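Local coordinates for protein fibroblast growth factor 18 (Homo sapiens, PDB 4CJM) that acts as a secreted, heparin-binding-family growth factor that signals through FGF receptors to regulate cell proliferation, differentiation and migration and is required for normal bone development, at residues I81-E86 / A91-K96; R109-P114 / Q120-F125. One frame throughout, in Å; residues are numbered along the deposited sequence.

Interaction 1: I81-E86 / A91-K96; sequences IEKVLE and ALMSAK
Ile81 to Lys83 and Ala91 to Met93 run antiparallel as the two arms of a beta hairpin, their axes 4.9 Å apart at closest and their directions 149° apart. Two hydrogen-bonded pairs, Ile81 with Met93 and Lys83 with Ala91, flank the non-hydrogen-bonded pair Glu82 with Leu92. Backbone bonds run from Ile81 N to Met93 O (2.7 Å) and back, and likewise between Lys83 and Ala91, where Ala91 N lies 2.8 Å from Lys83 O.

Ile81, Lys83, Ala91 and Met93 share one face of the sheet. Lys83 bends at its second and fourth torsions and passes obliquely by Met93, bringing its NZ to 4.1 Å from Met93 SD; the charge itself is answered by Glu118. With CG1 beside its backbone N (chi1 -52°), Ile81 carries CD1 along to Ala95 CB, 3.8 Å away just past the strand end. At the other end Leu85 turns back from the loop and sets CD1 4.1 Å from Ala91 CB. The reverse face holds Glu82 and Leu92, where Leu92 CD2 lies 4.2 Å from Glu82 CB; Leu92 reaches over to Val48 and Ile50 of strand 47-52, on the other side of 80-84, and Glu82 forms a salt bridge with Lys127.

The backbone ladder thus carries the pairing, with thin apolar contacts at both ends, while the charged groups of Glu82 and Lys83 tie this hairpin to later parts of the chain.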
ATOM      1  N   ILE A  81      -3.012  -8.705   1.664  1.00 20.57           N
ATOM      2  CA  ILE A  81      -4.330  -9.120   2.062  1.00 22.70           C
ATOM      3  C   ILE A  81      -5.039  -7.834   2.454  1.00 22.17           C
ATOM      4  O   ILE A  81      -4.535  -7.059   3.260  1.00 20.29           O
ATOM      5  CB  ILE A  81      -4.284 -10.082   3.268  1.00 23.91           C
ATOM      6  CG1 ILE A  81      -3.310 -11.267   3.013  1.00 26.77           C
ATOM      7  CG2 ILE A  81      -5.704 -10.439   3.680  1.00 25.25           C
ATOM      8  CD1 ILE A  81      -3.626 -12.186   1.849  1.00 29.19           C
ATOM      9  N   GLU A  82      -6.201  -7.608   1.867  1.00 24.84           N
ATOM     10  CA  GLU A  82      -6.947  -6.384   2.087  1.00 26.91           C
ATOM     11  C   GLU A  82      -8.030  -6.613   3.113  1.00 28.38           C
ATOM     12  O   GLU A  82      -8.897  -7.457   2.924  1.00 29.83           O
ATOM     13  CB  GLU A  82      -7.575  -5.939   0.790  1.00 30.64           C
ATOM     14  CG  GLU A  82      -8.494  -4.750   0.957  1.00 36.17           C
ATOM     15  CD  GLU A  82      -8.958  -4.186  -0.365  1.00 41.78           C
ATOM     16  OE1 GLU A  82      -9.096  -4.955  -1.352  1.00 44.69           O
ATOM     17  OE2 GLU A  82      -9.196  -2.966  -0.407  1.00 45.35           O
ATOM     18  N   LYS A  83      -7.972  -5.860   4.204  1.00 28.79           N
ATOM     19  CA  LYS A  83      -8.963  -5.957   5.261  1.00 30.00           C
ATOM     20  C   LYS A  83      -9.648  -4.619   5.475  1.00 27.89           C
ATOM     21  O   LYS A  83      -8.980  -3.621   5.776  1.00 26.90           O
ATOM     22  CB  LYS A  83      -8.264  -6.297   6.566  1.00 31.57           C
ATOM     23  CG  LYS A  83      -7.710  -7.707   6.672  1.00 38.09           C
ATOM     24  CD  LYS A  83      -6.283  -7.709   7.212  1.00 40.74           C
ATOM     25  CE  LYS A  83      -5.758  -9.124   7.421  1.00 42.70           C
ATOM     26  NZ  LYS A  83      -5.832  -9.558   8.840  1.00 46.77           N
ATOM     27  N   VAL A  84     -10.968  -4.603   5.372  1.00 26.95           N
ATOM     28  CA  VAL A  84     -11.739  -3.457   5.834  1.00 26.96           C
ATOM     29  C   VAL A  84     -12.003  -3.621   7.320  1.00 26.04           C
ATOM     30  O   VAL A  84     -12.671  -4.543   7.744  1.00 26.67           O
ATOM     31  CB  VAL A  84     -13.033  -3.252   5.001  1.00 29.48           C
ATOM     32  CG1 VAL A  84     -14.130  -4.250   5.360  1.00 33.09           C
ATOM     33  CG2 VAL A  84     -13.540  -1.825   5.159  1.00 29.99           C
ATOM     34  N   LEU A  85     -11.443  -2.726   8.117  1.00 25.18           N
ATOM     35  CA  LEU A  85     -11.482  -2.859   9.570  1.00 25.75           C
ATOM     36  C   LEU A  85     -12.824  -2.417  10.123  1.00 27.66           C
ATOM     37  O   LEU A  85     -13.633  -1.857   9.405  1.00 27.18           O
ATOM     38  CB  LEU A  85     -10.365  -2.029  10.187  1.00 24.58           C
ATOM     39  CG  LEU A  85      -8.965  -2.365   9.667  1.00 22.34           C
ATOM     40  CD1 LEU A  85      -7.935  -1.372  10.175  1.00 21.66           C
ATOM     41  CD2 LEU A  85      -8.578  -3.776  10.059  1.00 22.58           C
ATOM     42  N   GLU A  86     -13.072  -2.707  11.400  1.00 30.58           N
ATOM     43  CA  GLU A  86     -14.322  -2.293  12.054  1.00 33.90           C
ATOM     44  C   GLU A  86     -14.445  -0.783  12.081  1.00 31.80           C
ATOM     45  O   GLU A  86     -15.551  -0.266  12.101  1.00 34.67           O
ATOM     46  CB  GLU A  86     -14.436  -2.827  13.477  1.00 38.49           C
ATOM     47  CG  GLU A  86     -14.600  -4.329  13.569  1.00 43.70           C
ATOM     48  CD  GLU A  86     -15.721  -4.885  12.700  1.00 49.14           C
ATOM     49  OE1 GLU A  86     -16.884  -4.834  13.148  1.00 52.97           O
ATOM     50  OE2 GLU A  86     -15.442  -5.376  11.575  1.00 51.48           O
ATOM     51  N   ALA A  91      -6.828  -1.795   5.821  1.00 14.18           N
ATOM     52  CA  ALA A  91      -5.418  -2.138   6.033  1.00 13.65           C
ATOM     53  C   ALA A  91      -4.931  -3.117   4.980  1.00 13.40           C
ATOM     54  O   ALA A  91      -5.726  -3.862   4.386  1.00 13.77           O
ATOM     55  CB  ALA A  91      -5.186  -2.728   7.419  1.00 14.45           C
ATOM     56  N   LEU A  92      -3.611  -3.124   4.794  1.00 12.85           N
ATOM     57  CA  LEU A  92      -2.956  -3.997   3.831  1.00 12.89           C
ATOM     58  C   LEU A  92      -1.855  -4.809   4.505  1.00 13.22           C
ATOM     59  O   LEU A  92      -0.770  -4.304   4.779  1.00 12.87           O
ATOM     60  CB  LEU A  92      -2.369  -3.144   2.703  1.00 12.51           C
ATOM     61  CG  LEU A  92      -3.398  -2.390   1.839  1.00 12.84           C
ATOM     62  CD1 LEU A  92      -2.690  -1.408   0.940  1.00 12.46           C
ATOM     63  CD2 LEU A  92      -4.268  -3.333   1.004  1.00 13.45           C
ATOM     64  N   MET A  93      -2.148  -6.077   4.789  1.00 14.41           N
ATOM     65  CA  MET A  93      -1.187  -6.970   5.430  1.00 14.83           C
ATOM     66  C   MET A  93      -0.423  -7.716   4.358  1.00 15.25           C
ATOM     67  O   MET A  93      -1.008  -8.169   3.390  1.00 15.69           O
ATOM     68  CB  MET A  93      -1.903  -7.973   6.335  1.00 15.94           C
ATOM     69  CG  MET A  93      -0.967  -8.883   7.129  1.00 16.90           C
ATOM     70  SD  MET A  93      -1.821 -10.057   8.205  1.00 18.57           S
ATOM     71  CE  MET A  93      -2.171 -11.404   7.097  1.00 19.74           C
ATOM     72  N   SER A  94       0.879  -7.890   4.555  1.00 15.82           N
ATOM     73  CA  SER A  94       1.679  -8.718   3.644  1.00 16.68           C
ATOM     74  C   SER A  94       1.137 -10.124   3.601  1.00 18.31           C
ATOM     75  O   SER A  94       0.899 -10.735   4.644  1.00 19.47           O
ATOM     76  CB  SER A  94       3.154  -8.769   4.067  1.00 17.15           C
ATOM     77  OG  SER A  94       3.877  -9.665   3.247  1.00 18.58           O
ATOM     78  N   ALA A  95       0.956 -10.635   2.392  1.00 19.04           N
ATOM     79  CA  ALA A  95       0.566 -12.018   2.179  1.00 20.98           C
ATOM     80  C   ALA A  95       1.736 -12.954   2.392  1.00 22.59           C
ATOM     81  O   ALA A  95       1.553 -14.149   2.587  1.00 24.76           O
ATOM     82  CB  ALA A  95       0.023 -12.197   0.779  1.00 21.54           C
ATOM     83  N   LYS A  96       2.944 -12.424   2.324  1.00 22.93           N
ATOM     84  CA  LYS A  96       4.145 -13.243   2.508  1.00 25.71           C
ATOM     85  C   LYS A  96       4.519 -13.304   3.971  1.00 24.62           C
ATOM     86  O   LYS A  96       4.963 -14.334   4.464  1.00 26.76           O
ATOM     87  CB  LYS A  96       5.299 -12.640   1.701  1.00 27.12           C
ATOM     88  CG  LYS A  96       6.635 -13.352   1.818  1.00 29.87           C
ATOM     89  CD  LYS A  96       6.610 -14.711   1.174  1.00 33.66           C
ATOM     90  CE  LYS A  96       7.903 -15.469   1.462  1.00 37.75           C
ATOM     91  NZ  LYS A  96       9.075 -14.729   0.912  1.00 38.80           N
TER

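Interaction 2: R109-P114 / Q120-F125. With SO4 (sulfate ion), chain G.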
ATOM      1  N   ARG A 109       6.798   8.869   5.714  1.00 24.80           N
ATOM      2  CA  ARG A 109       7.872   7.891   5.606  1.00 25.65           C
ATOM      3  C   ARG A 109       7.308   6.488   5.829  1.00 22.73           C
ATOM      4  O   ARG A 109       6.571   6.262   6.776  1.00 21.83           O
ATOM      5  CB  ARG A 109       8.987   8.170   6.618  1.00 29.70           C
ATOM      6  CG  ARG A 109      10.191   7.239   6.478  1.00 32.25           C
ATOM      7  CD  ARG A 109      11.293   7.448   7.531  1.00 35.60           C
ATOM      8  NE  ARG A 109      10.871   7.167   8.910  1.00 36.74           N
ATOM      9  CZ  ARG A 109      10.581   5.957   9.404  1.00 36.37           C
ATOM     10  NH1 ARG A 109      10.621   4.868   8.644  1.00 34.91           N
ATOM     11  NH2 ARG A 109      10.217   5.835  10.679  1.00 36.23           N
ATOM     12  N   PRO A 110       7.668   5.536   4.956  1.00 21.52           N
ATOM     13  CA  PRO A 110       7.218   4.158   5.135  1.00 19.95           C
ATOM     14  C   PRO A 110       7.820   3.470   6.357  1.00 20.61           C
ATOM     15  O   PRO A 110       8.976   3.722   6.720  1.00 21.86           O
ATOM     16  CB  PRO A 110       7.686   3.471   3.844  1.00 19.44           C
ATOM     17  CG  PRO A 110       8.875   4.243   3.420  1.00 20.61           C
ATOM     18  CD  PRO A 110       8.553   5.668   3.776  1.00 21.97           C
ATOM     19  N   ARG A 111       7.034   2.583   6.953  1.00 20.01           N
ATOM     20  CA  ARG A 111       7.394   1.880   8.183  1.00 21.06           C
ATOM     21  C   ARG A 111       7.823   0.446   7.895  1.00 21.32           C
ATOM     22  O   ARG A 111       7.491  -0.101   6.848  1.00 19.19           O
ATOM     23  CB  ARG A 111       6.192   1.849   9.116  1.00 21.23           C
ATOM     24  CG  ARG A 111       5.581   3.225   9.408  1.00 21.95           C
ATOM     25  CD  ARG A 111       5.779   3.748  10.822  1.00 23.19           C
ATOM     26  NE  ARG A 111       6.343   2.765  11.729  1.00 25.00           N
ATOM     27  CZ  ARG A 111       5.648   1.962  12.533  1.00 25.65           C
ATOM     28  NH1 ARG A 111       4.319   1.998  12.605  1.00 24.61           N
ATOM     29  NH2 ARG A 111       6.312   1.099  13.278  1.00 28.40           N
ATOM     30  N   LYS A 112       8.596  -0.126   8.820  1.00 24.69           N
ATOM     31  CA  LYS A 112       9.073  -1.515   8.715  1.00 26.90           C
ATOM     32  C   LYS A 112       7.976  -2.454   9.163  1.00 23.96           C
ATOM     33  O   LYS A 112       7.459  -2.317  10.270  1.00 23.24           O
ATOM     34  CB  LYS A 112      10.285  -1.765   9.614  1.00 31.80           C
ATOM     35  CG  LYS A 112      11.443  -0.827   9.455  1.00 36.53           C
ATOM     36  CD  LYS A 112      11.953  -0.430  10.845  1.00 44.51           C
ATOM     37  CE  LYS A 112      13.123   0.542  10.788  1.00 47.54           C
ATOM     38  NZ  LYS A 112      14.421  -0.177  10.903  1.00 53.29           N
ATOM     39  N   GLY A 113       7.653  -3.419   8.310  1.00 21.97           N
ATOM     40  CA  GLY A 113       6.675  -4.462   8.613  1.00 20.90           C
ATOM     41  C   GLY A 113       6.708  -5.026  10.022  1.00 21.87           C
ATOM     42  O   GLY A 113       5.700  -4.997  10.711  1.00 21.74           O
ATOM     43  N   PRO A 114       7.866  -5.544  10.465  1.00 23.21           N
ATOM     44  CA  PRO A 114       7.957  -6.140  11.797  1.00 24.92           C
ATOM     45  C   PRO A 114       7.487  -5.221  12.909  1.00 25.11           C
ATOM     46  O   PRO A 114       6.994  -5.695  13.917  1.00 26.00           O
ATOM     47  CB  PRO A 114       9.461  -6.414  11.969  1.00 26.47           C
ATOM     48  CG  PRO A 114       9.988  -6.515  10.604  1.00 25.67           C
ATOM     49  CD  PRO A 114       9.144  -5.626   9.743  1.00 23.52           C
ATOM     50  N   GLN A 120      -2.584  -0.039  14.676  1.00 19.48           N
ATOM     51  CA  GLN A 120      -1.884   1.229  14.502  1.00 19.28           C
ATOM     52  C   GLN A 120      -2.514   2.079  13.414  1.00 18.91           C
ATOM     53  O   GLN A 120      -2.829   1.598  12.326  1.00 17.43           O
ATOM     54  CB  GLN A 120      -0.442   1.011  14.091  1.00 18.40           C
ATOM     55  CG  GLN A 120       0.449   0.408  15.150  1.00 19.44           C
ATOM     56  CD  GLN A 120       1.830   0.121  14.624  1.00 18.87           C
ATOM     57  OE1 GLN A 120       2.111   0.281  13.436  1.00 17.75           O
ATOM     58  NE2 GLN A 120       2.702  -0.300  15.501  1.00 20.32           N
ATOM     59  N   GLN A 121      -2.683   3.358  13.719  1.00 20.58           N
ATOM     60  CA  GLN A 121      -3.201   4.306  12.756  1.00 20.62           C
ATOM     61  C   GLN A 121      -2.319   4.374  11.525  1.00 19.18           C
ATOM     62  O   GLN A 121      -2.802   4.522  10.416  1.00 17.67           O
ATOM     63  CB  GLN A 121      -3.290   5.673  13.395  1.00 22.96           C
ATOM     64  CG  GLN A 121      -4.255   5.683  14.567  1.00 25.89           C
ATOM     65  CD  GLN A 121      -4.688   7.078  14.953  1.00 28.67           C
ATOM     66  OE1 GLN A 121      -4.055   8.064  14.569  1.00 31.53           O
ATOM     67  NE2 GLN A 121      -5.791   7.174  15.678  1.00 30.82           N
ATOM     68  N   ASP A 122      -1.015   4.227  11.741  1.00 19.63           N
ATOM     69  CA  ASP A 122      -0.034   4.228  10.666  1.00 18.41           C
ATOM     70  C   ASP A 122      -0.431   3.306   9.520  1.00 16.24           C
ATOM     71  O   ASP A 122      -0.022   3.542   8.405  1.00 15.82           O
ATOM     72  CB  ASP A 122       1.360   3.840  11.202  1.00 19.81           C
ATOM     73  CG  ASP A 122       1.963   4.903  12.124  1.00 22.93           C
ATOM     74  OD1 ASP A 122       1.225   5.799  12.575  1.00 26.06           O
ATOM     75  OD2 ASP A 122       3.178   4.849  12.437  1.00 24.69           O
ATOM     76  N   VAL A 123      -1.187   2.251   9.794  1.00 15.57           N
ATOM     77  CA  VAL A 123      -1.467   1.240   8.781  1.00 14.48           C
ATOM     78  C   VAL A 123      -2.878   1.362   8.226  1.00 14.28           C
ATOM     79  O   VAL A 123      -3.356   0.465   7.524  1.00 14.31           O
ATOM     80  CB  VAL A 123      -1.187  -0.212   9.298  1.00 14.77           C
ATOM     81  CG1 VAL A 123       0.160  -0.279  10.006  1.00 15.44           C
ATOM     82  CG2 VAL A 123      -2.264  -0.735  10.243  1.00 15.70           C
ATOM     83  N   HIS A 124      -3.546   2.463   8.534  1.00 14.44           N
ATOM     84  CA  HIS A 124      -4.923   2.662   8.107  1.00 14.74           C
ATOM     85  C   HIS A 124      -5.017   3.575   6.894  1.00 14.37           C
ATOM     86  O   HIS A 124      -4.288   4.560   6.780  1.00 13.61           O
ATOM     87  CB  HIS A 124      -5.736   3.243   9.252  1.00 16.28           C
ATOM     88  CG  HIS A 124      -5.796   2.342  10.434  1.00 17.17           C
ATOM     89  ND1 HIS A 124      -6.110   2.792  11.693  1.00 18.75           N
ATOM     90  CD2 HIS A 124      -5.551   1.016  10.557  1.00 16.84           C
ATOM     91  CE1 HIS A 124      -6.084   1.780  12.538  1.00 19.21           C
ATOM     92  NE2 HIS A 124      -5.747   0.692  11.872  1.00 18.21           N
ATOM     93  N   PHE A 125      -5.922   3.219   5.994  1.00 14.62           N
ATOM     94  CA  PHE A 125      -6.076   3.936   4.757  1.00 15.16           C
ATOM     95  C   PHE A 125      -7.544   4.105   4.377  1.00 16.66           C
ATOM     96  O   PHE A 125      -8.382   3.281   4.724  1.00 16.80           O
ATOM     97  CB  PHE A 125      -5.319   3.199   3.639  1.00 14.44           C
ATOM     98  CG  PHE A 125      -3.844   3.082   3.891  1.00 13.82           C
ATOM     99  CD1 PHE A 125      -2.986   4.113   3.535  1.00 13.88           C
ATOM    100  CD2 PHE A 125      -3.322   1.963   4.540  1.00 13.31           C
ATOM    101  CE1 PHE A 125      -1.631   4.015   3.800  1.00 13.66           C
ATOM    102  CE2 PHE A 125      -1.972   1.862   4.814  1.00 12.97           C
ATOM    103  CZ  PHE A 125      -1.119   2.878   4.432  1.00 13.33           C
TER
HETATM  104  S   SO4 G1182       9.880   2.231  11.707  1.00 33.57           S
HETATM  105  O1  SO4 G1182       9.043   3.445  11.803  1.00 40.84           O
HETATM  106  O2  SO4 G1182       9.076   1.120  11.149  1.00 32.45           O
HETATM  107  O3  SO4 G1182      10.310   1.831  13.056  1.00 36.45           O
HETATM  108  O4  SO4 G1182      11.055   2.535  10.859  1.00 29.41           O
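The long loop between strands 90-94 and 125-128 of this beta-trefoil is basic, and here Arg111 ties the first part of this loop to the turn at 120-124 that ends it while also helping to hold a sulfate ion. Its guanidinium works on two sides. NH1 reaches Gln120 OE1 at 2.9 Å, with the oxygen near the guanidinium plane but the donor well above the plane of the amide, so the bond misses the lone pairs. The same NH1 makes a salt bridge to Asp122 OD2 at 3.1 Å; as a hydrogen bond it is weak, because the N-H points well off the oxygen; the guanidinium and carboxylate planes stand 80° apart.

NE hydrogen-bonds sulfate O1 at 2.8 Å. The side chain gets there by bending at chi2 (-110°) and again at chi3 (-9°), which folds the guanidinium back beside the ion. Arg109 NH2 donates to the same O1 at 2.9 Å, and the backbone Lys112 N points almost straight at O2, 2.7 Å away. The sulfate, probably from the crystallisation liquor, therefore sits on two guanidinium edges and a main-chain N-H; that arrangement is consistent with the sulfate-binding character expected of a heparin-binding growth factor.

Arg111 NH2 hydrogen-bonds Lys115 O in the intervening loop. Beyond the turn, Phe125 starts strand 125-128 and packs on Leu8 and Ser10 of strand 3-10, while backbone bonds connect Arg111 to Gly103 and Asp122 to Phe104.

In the fold
The hairpin of interaction 1 is complete before the chain enters the loop of interaction 2; the centres lie about 12 Å apart, yet the contacts touch. Leu85 CD1 packs 3.4 Å from His124 CD2, and Ala91 CB lies 3.7 Å from Val123 O. The backbone bond of Phe125 with Thr90 draws the closing strand beside the second arm of the hairpin. Glu118, which pairs with Lys83, also accepts from His124 NE2 through its backbone oxygen, and Lys115 O in the same loop bonds Arg111 NH2, so the loop between 109-114 and 120-125 meets both contacts. The sulfate belongs to interaction 2; interaction 1, the strand pairing of a hairpin, has no part in holding it.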